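Local structure of putative N-acetylmuramoyl-L-alanine amidase,autolysin cwp6 (Peptoclostridium difficile, 5J72) at residues Ala389-Ala401 / Asp420-Ser432. The protein is a cell-wall protein that probably cleaves the amide bond between N-acetylmuramic acid and L-alanine in peptidoglycan with a zinc-dependent domain, carried on three CWB2 cell-wall-binding repeats. Residues are numbered along the deposited sequence; the frame is centred on the assembly and turned at random.
Sequences APILITPKTYVSA and DGMKDSVINSIAS
In a CWB2 cell-wall-binding repeat, the loop that leaves strand 391-394 meets the N-terminal end of helix 424-433, where the side chain of Val426 packs against the backbone carbonyl of Lys396. One backbone hydrogen bond joins the segments: the N-H of Lys423, at the N-cap position, points straight at Lys396 O (N to O 2.9 Å, N-H...O 179°). Val426 CG2 lies beside that acceptor and against the backbone of the next residue, 3.4 Å from Thr397 C, while the CB and CG of Lys423 pack on the same carbonyl oxygen. The aliphatic part of Lys396 runs alongside the Gly421 peptide, with CB 3.6 Å from Gly421 O, and its amine continues to a salt bridge with Asp372. Deeper in, Met422 bends at its last torsion (chi3 -64°), which lays CE 3.6 Å from Thr394 CG2, the two side chains crossing nearly at right angles. With chi1 at -164° Thr394 sends CG2 toward Met422 and the helix, while OG1 donates to Tyr398 O and accepts from Ser400 N, bracing the loop from within. Val399 CG2 then reaches the helix, 3.8 Å from Ile430 CG1 and 4.0 Å from Val426 CG1. Farthest along, Leu392 CD2 touches Ile430 CD1 at 4.1 Å. Leu392 and Thr394 of the strand and Val399 of the loop thus cover Val426 and Ile430, packing the helix against the parallel strands 391-394, 362-370 and 411-418, as in the alpha/beta fold of CWB2 modules.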
loop_
_atom_site.group_PDB
_atom_site.type_symbol
_atom_site.label_atom_id
_atom_site.label_comp_id
_atom_site.label_asym_id
_atom_site.label_seq_id
_atom_site.Cartn_x
_atom_site.Cartn_y
_atom_site.Cartn_z
ATOM N N ALA A 389 -8.726 4.882 -3.422
ATOM C CA ALA A 389 -7.827 3.776 -3.778
ATOM C C ALA A 389 -6.633 3.718 -2.812
ATOM O O ALA A 389 -6.246 4.717 -2.222
ATOM C CB ALA A 389 -7.293 3.963 -5.206
ATOM N N PRO A 390 -6.050 2.542 -2.617
ATOM C CA PRO A 390 -4.904 2.396 -1.709
ATOM C C PRO A 390 -3.578 2.733 -2.314
ATOM O O PRO A 390 -3.386 2.719 -3.537
ATOM C CB PRO A 390 -4.924 0.890 -1.347
ATOM C CG PRO A 390 -5.601 0.223 -2.643
ATOM C CD PRO A 390 -6.562 1.261 -3.187
ATOM N N ILE A 391 -2.619 3.031 -1.423
ATOM C CA ILE A 391 -1.242 3.173 -1.867
ATOM C C ILE A 391 -0.516 1.863 -1.446
ATOM O O ILE A 391 -0.600 1.447 -0.285
ATOM C CB ILE A 391 -0.575 4.371 -1.159
ATOM C CG1 ILE A 391 -1.215 5.691 -1.708
ATOM C CG2 ILE A 391 0.968 4.380 -1.415
ATOM C CD1 ILE A 391 -0.706 6.942 -0.899
ATOM N N LEU A 392 0.166 1.243 -2.392
ATOM C CA LEU A 392 0.996 0.065 -2.137
ATOM C C LEU A 392 2.417 0.526 -2.133
ATOM O O LEU A 392 2.798 1.282 -3.028
ATOM C CB LEU A 392 0.783 -0.921 -3.287
ATOM C CG LEU A 392 1.517 -2.263 -3.041
ATOM C CD1 LEU A 392 0.655 -3.367 -3.564
ATOM C CD2 LEU A 392 2.886 -2.177 -3.761
ATOM N N ILE A 393 3.240 0.111 -1.126
ATOM C CA ILE A 393 4.631 0.505 -1.173
ATOM C C ILE A 393 5.503 -0.771 -1.338
ATOM O O ILE A 393 5.155 -1.807 -0.789
ATOM C CB ILE A 393 5.101 1.279 0.093
ATOM C CG1 ILE A 393 4.815 0.486 1.390
ATOM C CG2 ILE A 393 4.329 2.665 0.128
ATOM C CD1 ILE A 393 5.458 1.180 2.669
ATOM N N THR A 394 6.605 -0.656 -2.059
ATOM C CA THR A 394 7.454 -1.829 -2.262
ATOM C C THR A 394 8.775 -1.278 -2.668
ATOM O O THR A 394 8.887 -0.145 -3.138
ATOM C CB THR A 394 6.829 -2.759 -3.317
ATOM O OG1 THR A 394 7.464 -4.048 -3.237
ATOM C CG2 THR A 394 6.952 -2.194 -4.757
ATOM N N PRO A 395 9.858 -2.055 -2.460
ATOM C CA PRO A 395 11.147 -1.495 -2.868
ATOM C C PRO A 395 11.262 -1.327 -4.389
ATOM O O PRO A 395 10.524 -1.932 -5.145
ATOM C CB PRO A 395 12.174 -2.543 -2.306
ATOM C CG PRO A 395 11.448 -3.170 -1.161
ATOM C CD PRO A 395 10.026 -3.315 -1.710
ATOM N N LYS A 396 12.252 -0.566 -4.816
ATOM C CA LYS A 396 12.427 -0.297 -6.256
ATOM C C LYS A 396 12.724 -1.548 -7.071
ATOM O O LYS A 396 12.325 -1.622 -8.219
ATOM C CB LYS A 396 13.619 0.653 -6.465
ATOM C CG LYS A 396 13.496 1.985 -5.802
ATOM C CD LYS A 396 14.706 2.811 -6.221
ATOM C CE LYS A 396 15.697 2.903 -5.109
ATOM N NZ LYS A 396 15.941 4.319 -4.747
ATOM N N THR A 397 13.416 -2.551 -6.469
ATOM C CA THR A 397 13.832 -3.707 -7.268
ATOM C C THR A 397 13.049 -4.980 -7.078
ATOM O O THR A 397 13.354 -5.935 -7.775
ATOM C CB THR A 397 15.348 -3.973 -7.016
ATOM O OG1 THR A 397 15.469 -4.409 -5.656
ATOM C CG2 THR A 397 16.229 -2.709 -7.208
ATOM N N TYR A 398 12.050 -5.067 -6.182
ATOM C CA TYR A 398 11.265 -6.290 -6.133
ATOM C C TYR A 398 9.891 -6.085 -5.544
ATOM O O TYR A 398 9.678 -5.105 -4.822
ATOM C CB TYR A 398 11.991 -7.411 -5.287
ATOM C CG TYR A 398 12.205 -7.059 -3.823
ATOM C CD1 TYR A 398 13.276 -6.266 -3.428
ATOM C CD2 TYR A 398 11.359 -7.556 -2.833
ATOM C CE1 TYR A 398 13.507 -5.972 -2.087
ATOM C CE2 TYR A 398 11.587 -7.271 -1.484
ATOM C CZ TYR A 398 12.662 -6.477 -1.124
ATOM O OH TYR A 398 12.894 -6.161 0.185
ATOM N N VAL A 399 8.970 -6.952 -5.849
ATOM C CA VAL A 399 7.659 -6.885 -5.253
ATOM C C VAL A 399 7.789 -7.590 -3.906
ATOM O O VAL A 399 8.174 -8.771 -3.856
ATOM C CB VAL A 399 6.600 -7.580 -6.104
ATOM C CG1 VAL A 399 5.227 -7.576 -5.375
ATOM C CG2 VAL A 399 6.494 -6.895 -7.470
ATOM N N SER A 400 7.508 -6.909 -2.824
ATOM C CA SER A 400 7.549 -7.585 -1.549
ATOM C C SER A 400 6.651 -8.832 -1.485
ATOM O O SER A 400 5.511 -8.891 -1.958
ATOM C CB SER A 400 7.141 -6.611 -0.431
ATOM O OG SER A 400 6.934 -7.323 0.779
ATOM N N ALA A 401 7.183 -9.913 -0.846
ATOM C CA ALA A 401 6.410 -11.154 -0.708
ATOM C C ALA A 401 5.147 -10.984 0.084
ATOM O O ALA A 401 4.175 -11.711 -0.092
ATOM C CB ALA A 401 7.306 -12.228 -0.000
ATOM N N ASP A 420 9.854 8.156 -9.953
ATOM C CA ASP A 420 10.770 7.499 -10.861
ATOM C C ASP A 420 11.783 6.624 -10.058
ATOM O O ASP A 420 12.192 7.009 -8.962
ATOM C CB ASP A 420 11.560 8.578 -11.605
ATOM C CG ASP A 420 12.386 7.946 -12.694
ATOM O OD1 ASP A 420 13.617 8.070 -12.640
ATOM O OD2 ASP A 420 11.787 7.305 -13.597
ATOM N N GLY A 421 12.172 5.476 -10.591
ATOM C CA GLY A 421 13.167 4.658 -9.901
ATOM C C GLY A 421 12.750 3.220 -9.715
ATOM O O GLY A 421 13.617 2.364 -9.576
ATOM N N MET A 422 11.439 2.943 -9.674
ATOM C CA MET A 422 10.993 1.586 -9.528
ATOM C C MET A 422 11.272 0.845 -10.849
ATOM O O MET A 422 11.013 1.402 -11.917
ATOM C CB MET A 422 9.488 1.530 -9.197
ATOM C CG MET A 422 9.010 0.092 -8.938
ATOM S SD MET A 422 7.426 0.059 -8.068
ATOM C CE MET A 422 7.881 0.802 -6.573
ATOM N N LYS A 423 11.793 -0.392 -10.796
ATOM C CA LYS A 423 12.106 -1.113 -12.040
ATOM C C LYS A 423 10.881 -1.451 -12.832
ATOM O O LYS A 423 9.836 -1.728 -12.260
ATOM C CB LYS A 423 12.828 -2.449 -11.735
ATOM C CG LYS A 423 14.079 -2.277 -10.901
ATOM C CD LYS A 423 14.958 -1.186 -11.429
ATOM C CE LYS A 423 16.216 -1.758 -12.014
ATOM N NZ LYS A 423 17.403 -1.243 -11.287
ATOM N N ASP A 424 11.006 -1.471 -14.175
ATOM C CA ASP A 424 9.877 -1.796 -15.044
ATOM C C ASP A 424 9.337 -3.095 -14.692
ATOM O O ASP A 424 8.146 -3.373 -14.733
ATOM C CB ASP A 424 10.344 -1.864 -16.534
ATOM C CG ASP A 424 10.676 -0.515 -17.158
ATOM O OD1 ASP A 424 10.344 0.519 -16.549
ATOM O OD2 ASP A 424 11.275 -0.499 -18.249
ATOM N N SER A 425 10.274 -3.967 -14.366
ATOM C CA SER A 425 10.032 -5.338 -13.975
ATOM C C SER A 425 9.004 -5.427 -12.791
ATOM O O SER A 425 8.061 -6.214 -12.798
ATOM C CB SER A 425 11.388 -5.908 -13.536
ATOM O OG SER A 425 11.242 -7.183 -12.972
ATOM N N VAL A 426 9.234 -4.614 -11.783
ATOM C CA VAL A 426 8.400 -4.575 -10.571
ATOM C C VAL A 426 6.997 -3.995 -10.816
ATOM O O VAL A 426 6.006 -4.630 -10.455
ATOM C CB VAL A 426 9.218 -3.713 -9.576
ATOM C CG1 VAL A 426 8.441 -3.528 -8.261
ATOM C CG2 VAL A 426 10.591 -4.386 -9.336
ATOM N N ILE A 427 6.935 -2.808 -11.444
ATOM C CA ILE A 427 5.609 -2.205 -11.683
ATOM C C ILE A 427 4.790 -3.124 -12.655
ATOM O O ILE A 427 3.582 -3.359 -12.452
ATOM C CB ILE A 427 5.796 -0.729 -12.194
ATOM C CG1 ILE A 427 4.400 -0.024 -12.249
ATOM C CG2 ILE A 427 6.486 -0.684 -13.564
ATOM C CD1 ILE A 427 3.852 0.221 -10.768
ATOM N N ASN A 428 5.458 -3.706 -13.662
ATOM C CA ASN A 428 4.730 -4.574 -14.592
ATOM C C ASN A 428 4.247 -5.816 -13.928
ATOM O O ASN A 428 3.182 -6.317 -14.257
ATOM C CB ASN A 428 5.616 -4.959 -15.824
ATOM C CG ASN A 428 4.871 -5.991 -16.661
ATOM O OD1 ASN A 428 5.167 -7.199 -16.580
ATOM N ND2 ASN A 428 3.809 -5.619 -17.399
ATOM N N SER A 429 5.019 -6.343 -12.930
ATOM C CA SER A 429 4.566 -7.532 -12.200
ATOM C C SER A 429 3.296 -7.203 -11.449
ATOM O O SER A 429 2.329 -7.962 -11.426
ATOM C CB SER A 429 5.638 -7.979 -11.180
ATOM O OG SER A 429 5.120 -9.004 -10.363
ATOM N N ILE A 430 3.309 -6.033 -10.763
ATOM C CA ILE A 430 2.119 -5.641 -10.010
ATOM C C ILE A 430 0.893 -5.411 -10.944
ATOM O O ILE A 430 -0.227 -5.843 -10.638
ATOM C CB ILE A 430 2.460 -4.340 -9.237
ATOM C CG1 ILE A 430 3.390 -4.718 -8.037
ATOM C CG2 ILE A 430 1.131 -3.717 -8.670
ATOM C CD1 ILE A 430 4.130 -3.484 -7.471
ATOM N N ALA A 431 1.134 -4.699 -12.041
ATOM C CA ALA A 431 0.062 -4.402 -13.031
ATOM C C ALA A 431 -0.478 -5.737 -13.632
ATOM O O ALA A 431 -1.692 -5.859 -13.834
ATOM C CB ALA A 431 0.628 -3.472 -14.089
ATOM N N SER A 432 0.411 -6.780 -13.839
ATOM C CA SER A 432 -0.118 -8.099 -14.349
ATOM C C SER A 432 -0.969 -8.776 -13.317
ATOM O O SER A 432 -2.076 -9.217 -13.611
ATOM C CB SER A 432 1.045 -9.017 -14.749
ATOM O OG SER A 432 1.911 -8.322 -15.625
#